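Local structure of pyruvate kinase (Pyrobaculum aerophilum, 3QTG) at residues V398-T403 against A417-Y422; N376-S381 against E433-L438; N427-L432 against A446-R451; N72-V77 against R407-L412. The protein catalyses the last step of glycolysis, transferring the phosphoryl group of phosphoenolpyruvate to ADP to give pyruvate and ATP, and works as a homotetramer. One frame throughout, in Å; residues are numbered along the deposited sequence.

Contact 1 of 4, residues V398-T403 against A417-Y422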
loop_
_atom_site.group_PDB
_atom_site.type_symbol
_atom_site.label_atom_id
_atom_site.label_comp_id
_atom_site.label_asym_id
_atom_site.label_seq_id
_atom_site.Cartn_x
_atom_site.Cartn_y
_atom_site.Cartn_z
ATOM N N VAL A 398 22.021 1.876 -16.136
ATOM C CA VAL A 398 23.335 2.480 -15.899
ATOM C C VAL A 398 23.247 3.928 -15.414
ATOM O O VAL A 398 22.417 4.693 -15.881
ATOM C CB VAL A 398 24.228 2.396 -17.160
ATOM C CG1 VAL A 398 25.519 3.194 -16.975
ATOM C CG2 VAL A 398 24.539 0.937 -17.467
ATOM N N VAL A 399 24.117 4.269 -14.461
ATOM C CA VAL A 399 24.232 5.609 -13.907
ATOM C C VAL A 399 25.587 6.152 -14.327
ATOM O O VAL A 399 26.648 5.676 -13.873
ATOM C CB VAL A 399 24.072 5.609 -12.346
ATOM C CG1 VAL A 399 24.133 7.035 -11.770
ATOM C CG2 VAL A 399 22.787 4.907 -11.932
ATOM N N TYR A 400 25.567 7.136 -15.221
ATOM C CA TYR A 400 26.799 7.792 -15.663
ATOM C C TYR A 400 27.242 8.795 -14.625
ATOM O O TYR A 400 26.457 9.664 -14.213
ATOM C CB TYR A 400 26.575 8.475 -17.001
ATOM C CG TYR A 400 26.134 7.476 -18.028
ATOM C CD1 TYR A 400 27.071 6.652 -18.665
ATOM C CD2 TYR A 400 24.783 7.307 -18.320
ATOM C CE1 TYR A 400 26.673 5.716 -19.595
ATOM C CE2 TYR A 400 24.374 6.367 -19.253
ATOM C CZ TYR A 400 25.334 5.581 -19.886
ATOM O OH TYR A 400 24.938 4.652 -20.810
ATOM N N VAL A 401 28.482 8.665 -14.174
ATOM C CA VAL A 401 28.989 9.560 -13.156
ATOM C C VAL A 401 30.206 10.283 -13.684
ATOM O O VAL A 401 31.199 9.657 -14.016
ATOM C CB VAL A 401 29.369 8.807 -11.853
ATOM C CG1 VAL A 401 29.819 9.779 -10.768
ATOM C CG2 VAL A 401 28.214 7.923 -11.363
ATOM N N GLY A 402 30.131 11.606 -13.755
ATOM C CA GLY A 402 31.284 12.402 -14.092
ATOM C C GLY A 402 31.959 12.784 -12.801
ATOM O O GLY A 402 31.276 13.133 -11.829
ATOM N N THR A 403 33.290 12.698 -12.781
ATOM C CA THR A 403 34.086 13.158 -11.647
ATOM C C THR A 403 35.431 13.765 -12.107
ATOM O O THR A 403 36.013 13.307 -13.090
ATOM C CB THR A 403 34.277 12.018 -10.562
ATOM O OG1 THR A 403 34.963 12.533 -9.419
ATOM C CG2 THR A 403 35.039 10.821 -11.092
ATOM N N ALA A 417 25.691 -0.412 -10.789
ATOM C CA ALA A 417 25.181 0.376 -11.946
ATOM C C ALA A 417 26.044 1.532 -12.410
ATOM O O ALA A 417 25.794 2.092 -13.486
ATOM C CB ALA A 417 23.706 0.855 -11.725
ATOM N N LEU A 418 27.039 1.915 -11.613
ATOM C CA LEU A 418 27.779 3.143 -11.890
ATOM C C LEU A 418 28.751 2.989 -13.034
ATOM O O LEU A 418 29.522 2.012 -13.103
ATOM C CB LEU A 418 28.510 3.679 -10.650
ATOM C CG LEU A 418 27.686 3.957 -9.385
ATOM C CD1 LEU A 418 28.547 4.717 -8.412
ATOM C CD2 LEU A 418 26.382 4.719 -9.692
ATOM N N GLU A 419 28.706 3.963 -13.935
ATOM C CA GLU A 419 29.723 4.073 -14.975
ATOM C C GLU A 419 30.517 5.369 -14.805
ATOM O O GLU A 419 30.098 6.431 -15.268
ATOM C CB GLU A 419 29.154 3.949 -16.388
ATOM C CG GLU A 419 30.248 3.493 -17.347
ATOM C CD GLU A 419 29.907 3.721 -18.795
ATOM O OE1 GLU A 419 30.685 4.423 -19.476
ATOM O OE2 GLU A 419 28.862 3.212 -19.249
ATOM N N PRO A 420 31.663 5.270 -14.121
ATOM C CA PRO A 420 32.449 6.448 -13.819
ATOM C C PRO A 420 33.301 6.926 -14.988
ATOM O O PRO A 420 34.022 6.142 -15.617
ATOM C CB PRO A 420 33.294 6.012 -12.616
ATOM C CG PRO A 420 33.425 4.517 -12.760
ATOM C CD PRO A 420 32.239 4.031 -13.548
ATOM N N LEU A 421 33.207 8.224 -15.252
ATOM C CA LEU A 421 33.875 8.892 -16.359
ATOM C C LEU A 421 34.738 10.003 -15.791
ATOM O O LEU A 421 34.262 10.842 -15.025
ATOM C CB LEU A 421 32.835 9.500 -17.310
ATOM C CG LEU A 421 31.796 8.539 -17.908
ATOM C CD1 LEU A 421 30.532 9.260 -18.320
ATOM C CD2 LEU A 421 32.384 7.742 -19.081
ATOM N N TYR A 422 36.014 10.001 -16.156
ATOM C CA TYR A 422 36.906 11.076 -15.765
ATOM C C TYR A 422 36.581 12.312 -16.594
ATOM O O TYR A 422 36.730 12.298 -17.819
ATOM C CB TYR A 422 38.368 10.677 -15.936
ATOM C CG TYR A 422 39.319 11.816 -15.643
ATOM C CD1 TYR A 422 39.504 12.275 -14.340
ATOM C CD2 TYR A 422 40.013 12.447 -16.671
ATOM C CE1 TYR A 422 40.371 13.330 -14.063
ATOM C CE2 TYR A 422 40.882 13.498 -16.411
ATOM C CZ TYR A 422 41.055 13.938 -15.105
ATOM O OH TYR A 422 41.913 14.987 -14.844
#
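Val399 to Thr403 and Leu418 to Tyr422 run side by side as parallel strands, their axes 4.6 Å apart and 27° from aligned, paired residue for residue. They are the two strands of a beta-alpha-beta crossover in the alpha/beta domain, with helix 406-412 as the connection. Five backbone bonds join them, from Val399 N to Ala417 O at one end to Thr403 N to Leu421 O at the other. The tightest is Glu419 N to Val399 O at 2.7 Å, and Thr403 N to Leu421 O stretches to 3.1 Å. Tyr400 and Gly402 turn their backbone groups the other way and bond to strand 376-380. Pro420, which has no N-H to give, lies between the bonded positions and costs this pairing nothing.

On the face under helix 406-412, Leu418 lies alongside Val399, and its CD2 branch is 3.6 Å from Val399 CB and 4.1 Å from Val401 CG2. Thr403 points to this face too, but its OG1 bonds outside the pair, to Ser381 O.

The opposite face, toward helix 428-439, carries Tyr400, Glu419 and Leu421. Glu419 has CG anti to its backbone N (chi1 -156°) and an extended chain, which takes the carboxylate alongside the Tyr400 ring with the two planes 71° apart. Glu419 OE2 comes to 3.3 Å from Tyr400 CE1 and has a long, weak ion pair with Arg14. Leu421 CD1 is 4.2 Å from Tyr400 CB. Just before the strand, Val398 CG1 sits over one face of the Tyr400 ring, toward its rim, and touches Glu419 CB at 3.8 Å.

Contact 2 of 4, residues N376-S381 against E433-L438. With SO4 (sulfate ion), chain C.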
loop_
_atom_site.group_PDB
_atom_site.type_symbol
_atom_site.label_atom_id
_atom_site.label_comp_id
_atom_site.label_asym_id
_atom_site.label_seq_id
_atom_site.Cartn_x
_atom_site.Cartn_y
_atom_site.Cartn_z
ATOM N N ASN A 376 17.697 7.564 -17.997
ATOM C CA ASN A 376 19.004 7.339 -17.382
ATOM C C ASN A 376 19.382 8.459 -16.430
ATOM O O ASN A 376 19.056 9.632 -16.665
ATOM C CB ASN A 376 20.117 7.100 -18.419
ATOM C CG ASN A 376 20.092 5.669 -18.978
ATOM O OD1 ASN A 376 20.782 4.741 -18.480
ATOM N ND2 ASN A 376 19.247 5.469 -19.976
ATOM N N ILE A 377 20.058 8.077 -15.350
ATOM C CA ILE A 377 20.573 9.027 -14.379
ATOM C C ILE A 377 22.006 9.364 -14.674
ATOM O O ILE A 377 22.837 8.473 -14.922
ATOM C CB ILE A 377 20.432 8.517 -12.922
ATOM C CG1 ILE A 377 18.973 8.151 -12.646
ATOM C CG2 ILE A 377 21.028 9.551 -11.904
ATOM C CD1 ILE A 377 18.697 7.495 -11.254
ATOM N N LEU A 378 22.280 10.669 -14.640
ATOM C CA LEU A 378 23.617 11.218 -14.777
ATOM C C LEU A 378 23.923 11.982 -13.502
ATOM O O LEU A 378 23.076 12.714 -13.023
ATOM C CB LEU A 378 23.674 12.181 -15.978
ATOM C CG LEU A 378 23.722 11.679 -17.422
ATOM C CD1 LEU A 378 22.579 10.721 -17.756
ATOM C CD2 LEU A 378 23.677 12.898 -18.369
ATOM N N VAL A 379 25.114 11.808 -12.943
ATOM C CA VAL A 379 25.507 12.501 -11.707
ATOM C C VAL A 379 26.872 13.122 -11.886
ATOM O O VAL A 379 27.806 12.441 -12.339
ATOM C CB VAL A 379 25.671 11.529 -10.481
ATOM C CG1 VAL A 379 25.787 12.308 -9.166
ATOM C CG2 VAL A 379 24.557 10.531 -10.404
ATOM N N PHE A 380 27.010 14.391 -11.499
ATOM C CA PHE A 380 28.331 14.968 -11.303
ATOM C C PHE A 380 28.691 15.000 -9.816
ATOM O O PHE A 380 27.992 15.578 -8.976
ATOM C CB PHE A 380 28.548 16.324 -11.994
ATOM C CG PHE A 380 30.010 16.608 -12.287
ATOM C CD1 PHE A 380 30.614 16.102 -13.435
ATOM C CD2 PHE A 380 30.787 17.335 -11.395
ATOM C CE1 PHE A 380 31.969 16.342 -13.706
ATOM C CE2 PHE A 380 32.154 17.560 -11.645
ATOM C CZ PHE A 380 32.737 17.058 -12.804
ATOM N N SER A 381 29.799 14.338 -9.511
ATOM C CA SER A 381 30.138 14.004 -8.149
ATOM C C SER A 381 31.622 14.262 -7.926
ATOM O O SER A 381 32.452 13.734 -8.656
ATOM C CB SER A 381 29.791 12.532 -7.906
ATOM O OG SER A 381 29.772 12.219 -6.532
ATOM N N GLU A 433 27.202 19.996 -17.255
ATOM C CA GLU A 433 26.925 20.307 -18.653
ATOM C C GLU A 433 27.833 19.522 -19.608
ATOM O O GLU A 433 27.359 19.074 -20.643
ATOM C CB GLU A 433 26.910 21.821 -18.930
ATOM C CG GLU A 433 25.876 22.623 -18.085
ATOM C CD GLU A 433 24.385 22.168 -18.241
ATOM O OE1 GLU A 433 23.888 22.044 -19.392
ATOM O OE2 GLU A 433 23.709 21.955 -17.193
ATOM N N LYS A 434 29.103 19.314 -19.245
ATOM C CA LYS A 434 29.983 18.377 -19.975
ATOM C C LYS A 434 29.480 16.935 -19.978
ATOM O O LYS A 434 29.564 16.244 -20.996
ATOM C CB LYS A 434 31.401 18.377 -19.406
ATOM C CG LYS A 434 32.174 19.659 -19.599
ATOM C CD LYS A 434 33.449 19.585 -18.778
ATOM C CE LYS A 434 34.217 20.897 -18.781
ATOM N NZ LYS A 434 34.950 21.094 -20.059
ATOM N N LEU A 435 28.987 16.470 -18.828
ATOM C CA LEU A 435 28.368 15.141 -18.735
ATOM C C LEU A 435 27.080 15.031 -19.567
ATOM O O LEU A 435 26.859 14.023 -20.218
ATOM C CB LEU A 435 28.125 14.738 -17.265
ATOM C CG LEU A 435 27.576 13.336 -16.926
ATOM C CD1 LEU A 435 28.564 12.216 -17.295
ATOM C CD2 LEU A 435 27.205 13.255 -15.440
ATOM N N ILE A 436 26.234 16.055 -19.537
ATOM C CA ILE A 436 25.004 16.044 -20.325
ATOM C C ILE A 436 25.349 16.048 -21.822
ATOM O O ILE A 436 24.704 15.353 -22.616
ATOM C CB ILE A 436 24.075 17.237 -19.979
ATOM C CG1 ILE A 436 23.441 17.036 -18.603
ATOM C CG2 ILE A 436 22.983 17.411 -21.051
ATOM C CD1 ILE A 436 22.704 18.268 -18.044
ATOM N N SER A 437 26.375 16.812 -22.197
ATOM C CA SER A 437 26.807 16.852 -23.585
ATOM C C SER A 437 27.205 15.470 -24.028
ATOM O O SER A 437 26.799 15.011 -25.098
ATOM C CB SER A 437 27.981 17.802 -23.771
ATOM O OG SER A 437 27.512 19.129 -23.789
ATOM N N LEU A 438 27.967 14.801 -23.170
ATOM C CA LEU A 438 28.539 13.493 -23.463
ATOM C C LEU A 438 27.511 12.353 -23.386
ATOM O O LEU A 438 27.504 11.477 -24.240
ATOM C CB LEU A 438 29.713 13.238 -22.510
ATOM C CG LEU A 438 31.006 12.524 -22.908
ATOM C CD1 LEU A 438 30.775 11.039 -23.170
ATOM C CD2 LEU A 438 31.706 13.202 -24.099
HETATM S S SO4 C . 29.711 14.735 -4.133
HETATM O O1 SO4 C . 30.130 15.695 -5.129
HETATM O O2 SO4 C . 30.898 14.009 -3.662
HETATM O O3 SO4 C . 28.764 13.778 -4.706
HETATM O O4 SO4 C . 29.061 15.366 -2.985
#
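Leu378 and Leu435 meet in the hydrophobic layer between the sheet of the alpha/beta domain and helix 428-439, which packs on one face of it. The helix axis passes 8.6 Å from that of strand 376-380, and the two run roughly antiparallel, at 149°. Leu435 does most of the touching. With CG anti to its backbone N (chi1 -176°) the side chain reaches down to the strand, where CD2 packs 3.7 Å from Leu378 CB and 3.3 Å from Val379 O. That carbonyl already accepts a hydrogen bond from Gly402 N of the next strand, so the methyl group lies against a polar atom whose need is met. Leu378 answers with its own CD2, which lies along the helix backbone, 3.9 Å from Ile436 CA and 4.2 Å from Ile436 CG1.

The sheet, four parallel strands with the antiparallel strand 455-460 at one edge, is the middle layer of an alpha/beta/alpha sandwich: Leu378 and Phe380 face helix 428-439, while Val379 points to the other side, onto helix 385-391. Leu378 also touches Ala446 of strand 444-448, and Phe380 CD1 meets the helix one turn earlier, 3.4 Å from Gly431 C.

Where the strand ends, Ser381 turns OG anti to its backbone N (chi1 -165°) and gives a 2.6 Å hydrogen bond to sulfate O3. The ion, probably from the crystallisation liquor, is also held by Met382 N and Ser383 N of the loop after the strand, and by Thr385 N and Leu386 N at the start of helix 385-391, an arrangement consistent with the loop that binds a phosphate of sugar effectors in related pyruvate kinases.

Contact 3 of 4, residues N427-L432 against A446-R451. With SO4 (sulfate ion), chain C.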
loop_
_atom_site.group_PDB
_atom_site.type_symbol
_atom_site.label_atom_id
_atom_site.label_comp_id
_atom_site.label_asym_id
_atom_site.label_seq_id
_atom_site.Cartn_x
_atom_site.Cartn_y
_atom_site.Cartn_z
ATOM N N ASN A 427 33.751 23.481 -11.671
ATOM C CA ASN A 427 32.673 23.538 -10.706
ATOM C C ASN A 427 31.588 22.557 -11.142
ATOM O O ASN A 427 31.682 21.953 -12.220
ATOM C CB ASN A 427 32.128 24.972 -10.622
ATOM C CG ASN A 427 31.699 25.518 -11.980
ATOM O OD1 ASN A 427 30.942 24.882 -12.706
ATOM N ND2 ASN A 427 32.173 26.711 -12.320
ATOM N N TYR A 428 30.557 22.422 -10.315
ATOM C CA TYR A 428 29.507 21.446 -10.529
ATOM C C TYR A 428 28.752 21.707 -11.815
ATOM O O TYR A 428 28.567 20.785 -12.609
ATOM C CB TYR A 428 28.527 21.476 -9.377
ATOM C CG TYR A 428 28.939 20.638 -8.203
ATOM C CD1 TYR A 428 29.239 21.232 -6.986
ATOM C CD2 TYR A 428 29.034 19.248 -8.308
ATOM C CE1 TYR A 428 29.611 20.467 -5.893
ATOM C CE2 TYR A 428 29.403 18.469 -7.213
ATOM C CZ TYR A 428 29.685 19.090 -6.013
ATOM O OH TYR A 428 30.067 18.357 -4.929
ATOM N N GLU A 429 28.345 22.965 -12.011
ATOM C CA GLU A 429 27.531 23.350 -13.152
ATOM C C GLU A 429 28.235 23.074 -14.478
ATOM O O GLU A 429 27.619 22.556 -15.398
ATOM C CB GLU A 429 27.016 24.802 -13.038
ATOM C CG GLU A 429 25.640 25.027 -13.723
ATOM C CD GLU A 429 24.439 24.452 -12.933
ATOM O OE1 GLU A 429 24.226 24.888 -11.781
ATOM O OE2 GLU A 429 23.697 23.573 -13.462
ATOM N N GLU A 430 29.532 23.372 -14.555
ATOM C CA GLU A 430 30.326 23.080 -15.755
ATOM C C GLU A 430 30.509 21.556 -15.937
ATOM O O GLU A 430 30.388 21.025 -17.049
ATOM C CB GLU A 430 31.665 23.830 -15.690
ATOM C CG GLU A 430 32.771 23.324 -16.621
ATOM C CD GLU A 430 34.104 24.064 -16.433
ATOM O OE1 GLU A 430 34.102 25.324 -16.499
ATOM O OE2 GLU A 430 35.149 23.396 -16.233
ATOM N N GLY A 431 30.767 20.858 -14.831
ATOM C CA GLY A 431 30.854 19.411 -14.851
ATOM C C GLY A 431 29.600 18.742 -15.377
ATOM O O GLY A 431 29.669 17.888 -16.263
ATOM N N LEU A 432 28.446 19.139 -14.840
ATOM C CA LEU A 432 27.166 18.554 -15.275
ATOM C C LEU A 432 26.877 18.804 -16.761
ATOM O O LEU A 432 26.367 17.924 -17.452
ATOM C CB LEU A 432 25.997 19.016 -14.392
ATOM C CG LEU A 432 24.731 18.142 -14.491
ATOM C CD1 LEU A 432 24.963 16.695 -13.978
ATOM C CD2 LEU A 432 23.536 18.793 -13.780
ATOM N N ALA A 446 19.578 14.391 -14.753
ATOM C CA ALA A 446 20.958 14.744 -14.444
ATOM C C ALA A 446 21.038 15.595 -13.176
ATOM O O ALA A 446 20.320 16.568 -13.060
ATOM C CB ALA A 446 21.589 15.481 -15.628
ATOM N N THR A 447 21.910 15.222 -12.233
ATOM C CA THR A 447 22.062 15.955 -10.957
ATOM C C THR A 447 23.471 16.191 -10.456
ATOM O O THR A 447 24.412 15.487 -10.805
ATOM C CB THR A 447 21.466 15.209 -9.721
ATOM O OG1 THR A 447 21.356 13.796 -9.966
ATOM C CG2 THR A 447 20.207 15.779 -9.304
ATOM N N TYR A 448 23.569 17.162 -9.564
ATOM C CA TYR A 448 24.643 17.239 -8.588
ATOM C C TYR A 448 24.071 17.804 -7.280
ATOM O O TYR A 448 22.984 18.420 -7.263
ATOM C CB TYR A 448 25.827 18.091 -9.097
ATOM C CG TYR A 448 25.511 19.556 -9.296
ATOM C CD1 TYR A 448 25.395 20.410 -8.204
ATOM C CD2 TYR A 448 25.329 20.088 -10.573
ATOM C CE1 TYR A 448 25.091 21.752 -8.359
ATOM C CE2 TYR A 448 25.035 21.438 -10.746
ATOM C CZ TYR A 448 24.922 22.259 -9.623
ATOM O OH TYR A 448 24.612 23.590 -9.741
ATOM N N GLY A 449 24.803 17.598 -6.186
ATOM C CA GLY A 449 24.465 18.278 -4.955
ATOM C C GLY A 449 25.257 17.845 -3.753
ATOM O O GLY A 449 25.437 16.649 -3.529
ATOM N N ILE A 450 25.715 18.823 -2.975
ATOM C CA ILE A 450 26.429 18.555 -1.724
ATOM C C ILE A 450 25.651 19.071 -0.536
ATOM O O ILE A 450 24.858 20.010 -0.674
ATOM C CB ILE A 450 27.858 19.172 -1.679
ATOM C CG1 ILE A 450 27.861 20.656 -2.047
ATOM C CG2 ILE A 450 28.794 18.410 -2.563
ATOM C CD1 ILE A 450 28.097 21.569 -0.866
ATOM N N ARG A 451 25.890 18.454 0.625
ATOM C CA ARG A 451 25.296 18.890 1.885
ATOM C C ARG A 451 25.451 20.402 2.084
ATOM O O ARG A 451 26.547 20.955 1.930
ATOM C CB ARG A 451 25.926 18.156 3.059
ATOM C CG ARG A 451 24.975 18.035 4.225
ATOM C CD ARG A 451 25.704 17.869 5.543
ATOM N NE ARG A 451 24.759 17.523 6.606
ATOM C CZ ARG A 451 23.780 18.317 7.056
ATOM N NH1 ARG A 451 23.594 19.537 6.553
ATOM N NH2 ARG A 451 22.976 17.882 8.024
HETATM S S SO4 C . 29.711 14.735 -4.133
HETATM O O1 SO4 C . 30.130 15.695 -5.129
HETATM O O2 SO4 C . 30.898 14.009 -3.662
HETATM O O3 SO4 C . 28.764 13.778 -4.706
HETATM O O4 SO4 C . 29.061 15.366 -2.985
#
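Tyr428 and Tyr448 make the tight part of this contact. Tyr428 CB sits over the middle of the Tyr448 ring, 3.4 Å from its centroid, a CH-pi contact almost on the ring normal. The rings themselves are near parallel, 15° apart, but slid so far that they barely overlap, with centroids 4.8 Å apart. Tyr448 holds CG between its backbone N and carbonyl carbon (chi1 66°), which lays the ring under the first turn of the helix. The helix start is capped by Asn427 OD1, which accepts from Glu430 N at 2.8 Å. Leu432 packs beside the Tyr448 ring: CD1 is 3.9 Å from Ala446 CB and CD2 3.9 Å from Tyr448 CD2. At the ring edge Tyr448 OH donates to Glu429 OE1; the modelled 2.4 Å is very short, and the exact length is doubtful.

The other end is looser. Ile450 is exposed, and its place against Tyr428 OH is uncertain. That hydroxyl bonds to sulfate O1, though its own position is less sure.

Strand 444-448 runs between strands 376-380 and 455-460, with helix 428-439 over the Tyr448 face, helix 358-373 under Thr447, and Lys458 of a neighbouring subunit packing on Tyr448.

Contact 4 of 4, residues N72-V77 against R407-L412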
loop_
_atom_site.group_PDB
_atom_site.type_symbol
_atom_site.label_atom_id
_atom_site.label_comp_id
_atom_site.label_asym_id
_atom_site.label_seq_id
_atom_site.Cartn_x
_atom_site.Cartn_y
_atom_site.Cartn_z
ATOM N N ASN A 72 41.096 3.793 -21.329
ATOM C CA ASN A 72 40.298 4.804 -20.627
ATOM C C ASN A 72 39.192 4.171 -19.760
ATOM O O ASN A 72 38.032 4.605 -19.781
ATOM C CB ASN A 72 39.719 5.789 -21.634
ATOM C CG ASN A 72 39.493 7.157 -21.045
ATOM O OD1 ASN A 72 40.408 7.772 -20.483
ATOM N ND2 ASN A 72 38.277 7.660 -21.189
ATOM N N ARG A 73 39.564 3.129 -19.015
ATOM C CA ARG A 73 38.620 2.387 -18.166
ATOM C C ARG A 73 39.099 2.326 -16.745
ATOM O O ARG A 73 39.973 1.517 -16.434
ATOM C CB ARG A 73 38.417 0.960 -18.662
ATOM C CG ARG A 73 37.510 0.854 -19.846
ATOM C CD ARG A 73 37.141 -0.581 -20.131
ATOM N NE ARG A 73 36.183 -1.076 -19.158
ATOM C CZ ARG A 73 36.368 -2.147 -18.383
ATOM N NH1 ARG A 73 37.497 -2.868 -18.448
ATOM N NH2 ARG A 73 35.414 -2.494 -17.533
ATOM N N PRO A 74 38.511 3.161 -15.869
ATOM C CA PRO A 74 38.827 3.178 -14.435
ATOM C C PRO A 74 38.519 1.814 -13.836
ATOM O O PRO A 74 37.430 1.278 -14.049
ATOM C CB PRO A 74 37.852 4.218 -13.868
ATOM C CG PRO A 74 37.462 5.074 -15.060
ATOM C CD PRO A 74 37.441 4.122 -16.213
ATOM N N LEU A 75 39.481 1.244 -13.122
ATOM C CA LEU A 75 39.304 -0.069 -12.524
ATOM C C LEU A 75 39.636 0.064 -11.066
ATOM O O LEU A 75 40.554 0.787 -10.705
ATOM C CB LEU A 75 40.221 -1.112 -13.184
ATOM C CG LEU A 75 39.950 -1.545 -14.632
ATOM C CD1 LEU A 75 40.993 -2.570 -15.077
ATOM C CD2 LEU A 75 38.536 -2.102 -14.851
ATOM N N ALA A 76 38.872 -0.607 -10.224
ATOM C CA ALA A 76 39.169 -0.659 -8.799
ATOM C C ALA A 76 40.270 -1.677 -8.540
ATOM O O ALA A 76 40.239 -2.792 -9.082
ATOM C CB ALA A 76 37.920 -1.026 -7.994
ATOM N N VAL A 77 41.225 -1.292 -7.697
ATOM C CA VAL A 77 42.200 -2.228 -7.143
ATOM C C VAL A 77 41.879 -2.488 -5.685
ATOM O O VAL A 77 41.827 -1.560 -4.867
ATOM C CB VAL A 77 43.663 -1.706 -7.294
ATOM C CG1 VAL A 77 44.650 -2.593 -6.525
ATOM C CG2 VAL A 77 44.035 -1.637 -8.748
ATOM N N ARG A 407 40.843 8.967 -8.781
ATOM C CA ARG A 407 40.715 8.058 -7.645
ATOM C C ARG A 407 39.247 7.791 -7.234
ATOM O O ARG A 407 38.914 6.692 -6.781
ATOM C CB ARG A 407 41.552 8.542 -6.461
ATOM C CG ARG A 407 43.043 8.421 -6.718
ATOM C CD ARG A 407 43.882 9.025 -5.588
ATOM N NE ARG A 407 43.969 8.100 -4.456
ATOM C CZ ARG A 407 44.737 8.273 -3.381
ATOM N NH1 ARG A 407 45.509 9.356 -3.254
ATOM N NH2 ARG A 407 44.727 7.358 -2.421
ATOM N N VAL A 408 38.390 8.794 -7.383
ATOM C CA VAL A 408 36.941 8.605 -7.203
ATOM C C VAL A 408 36.361 7.696 -8.303
ATOM O O VAL A 408 35.609 6.755 -8.014
ATOM C CB VAL A 408 36.167 9.975 -7.119
ATOM C CG1 VAL A 408 34.666 9.737 -7.043
ATOM C CG2 VAL A 408 36.614 10.792 -5.896
ATOM N N ALA A 409 36.737 7.937 -9.558
ATOM C CA ALA A 409 36.271 7.077 -10.649
ATOM C C ALA A 409 36.577 5.597 -10.394
ATOM O O ALA A 409 35.736 4.736 -10.632
ATOM C CB ALA A 409 36.851 7.526 -11.998
ATOM N N ARG A 410 37.791 5.320 -9.918
ATOM C CA ARG A 410 38.219 3.962 -9.616
ATOM C C ARG A 410 37.415 3.329 -8.482
ATOM O O ARG A 410 37.116 2.151 -8.515
ATOM C CB ARG A 410 39.699 3.970 -9.256
ATOM C CG ARG A 410 40.621 4.185 -10.450
ATOM C CD ARG A 410 42.004 4.611 -9.972
ATOM N NE ARG A 410 42.898 4.893 -11.083
ATOM C CZ ARG A 410 44.114 5.438 -10.962
ATOM N NH1 ARG A 410 44.610 5.771 -9.766
ATOM N NH2 ARG A 410 44.839 5.663 -12.048
ATOM N N SER A 411 37.110 4.114 -7.457
ATOM C CA SER A 411 36.357 3.639 -6.316
ATOM C C SER A 411 34.956 3.173 -6.761
ATOM O O SER A 411 34.483 2.111 -6.347
ATOM C CB SER A 411 36.250 4.782 -5.306
ATOM O OG SER A 411 35.953 4.315 -4.012
ATOM N N LEU A 412 34.332 3.949 -7.646
ATOM C CA LEU A 412 32.928 3.756 -8.042
ATOM C C LEU A 412 32.749 2.629 -9.064
ATOM O O LEU A 412 31.643 2.163 -9.317
ATOM C CB LEU A 412 32.362 5.072 -8.596
ATOM C CG LEU A 412 32.424 6.263 -7.652
ATOM C CD1 LEU A 412 31.845 7.485 -8.347
ATOM C CD2 LEU A 412 31.688 5.965 -6.327
#
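Pro74 and Ala409 supply the apolar part of this contact. The proline ring lies against the alanine methyl, with Ala409 CB 3.9 Å from Pro74 CB and 4.0 Å from Pro74 CG.

Next come contacts of carbon with backbone oxygen, one in each direction. Arg410 CG rests 3.4 Å from Leu75 O, and Ala76 CB is 3.3 Å from Arg410 O. Leu75 O has a proper donor elsewhere, Arg65 NH1 from helix 54-71, so the arginine methylenes merely cover it.

This is a domain interface. Residues 72-77 lead from helix 54-71 into strand 76-80, the third strand of the TIM barrel, and helix 406-412 belongs to the alpha/beta domain. Segments 330 residues apart in sequence are thus brought together, with CA of Ala76 and Arg410 4.8 Å from each other.

The polar groups of the contact find partners outside it. Arg410, with CG beside its backbone N (chi1 -73°) and an extended chain, passes Leu75 O and continues to helix 54-71, where NE forms a salt bridge with Glu68 OE2. Pro74 O is hydrogen-bonded to Ser413 OG. One turn earlier in the helix, Arg407 NH1 reinforces the same domain interface with a salt bridge to Asp195 OD1.

How the contacts relate
Contacts 1, 2 and 3 belong to one sheet of the alpha/beta domain; contact 4 ties that domain to the barrel. Contact 1 is backbone pairing within the sheet; contact 2 is aliphatic packing of a helix on it; contact 3 uses the start of the same helix but is aromatic and polar, near a second subunit. Strand 376-380 sits between the strands of contacts 1 and 3, bonded to both, and the sulfate touches contacts 2 and 3. Helix 406-412 of contact 4 is the crossover of contact 1, and Pro420 CG packs on Ala409 O at 3.1 Å. Contacts 2 and 4 are buried, 1 and 3 partly so; in contact 4 polar groups bond outside the pair.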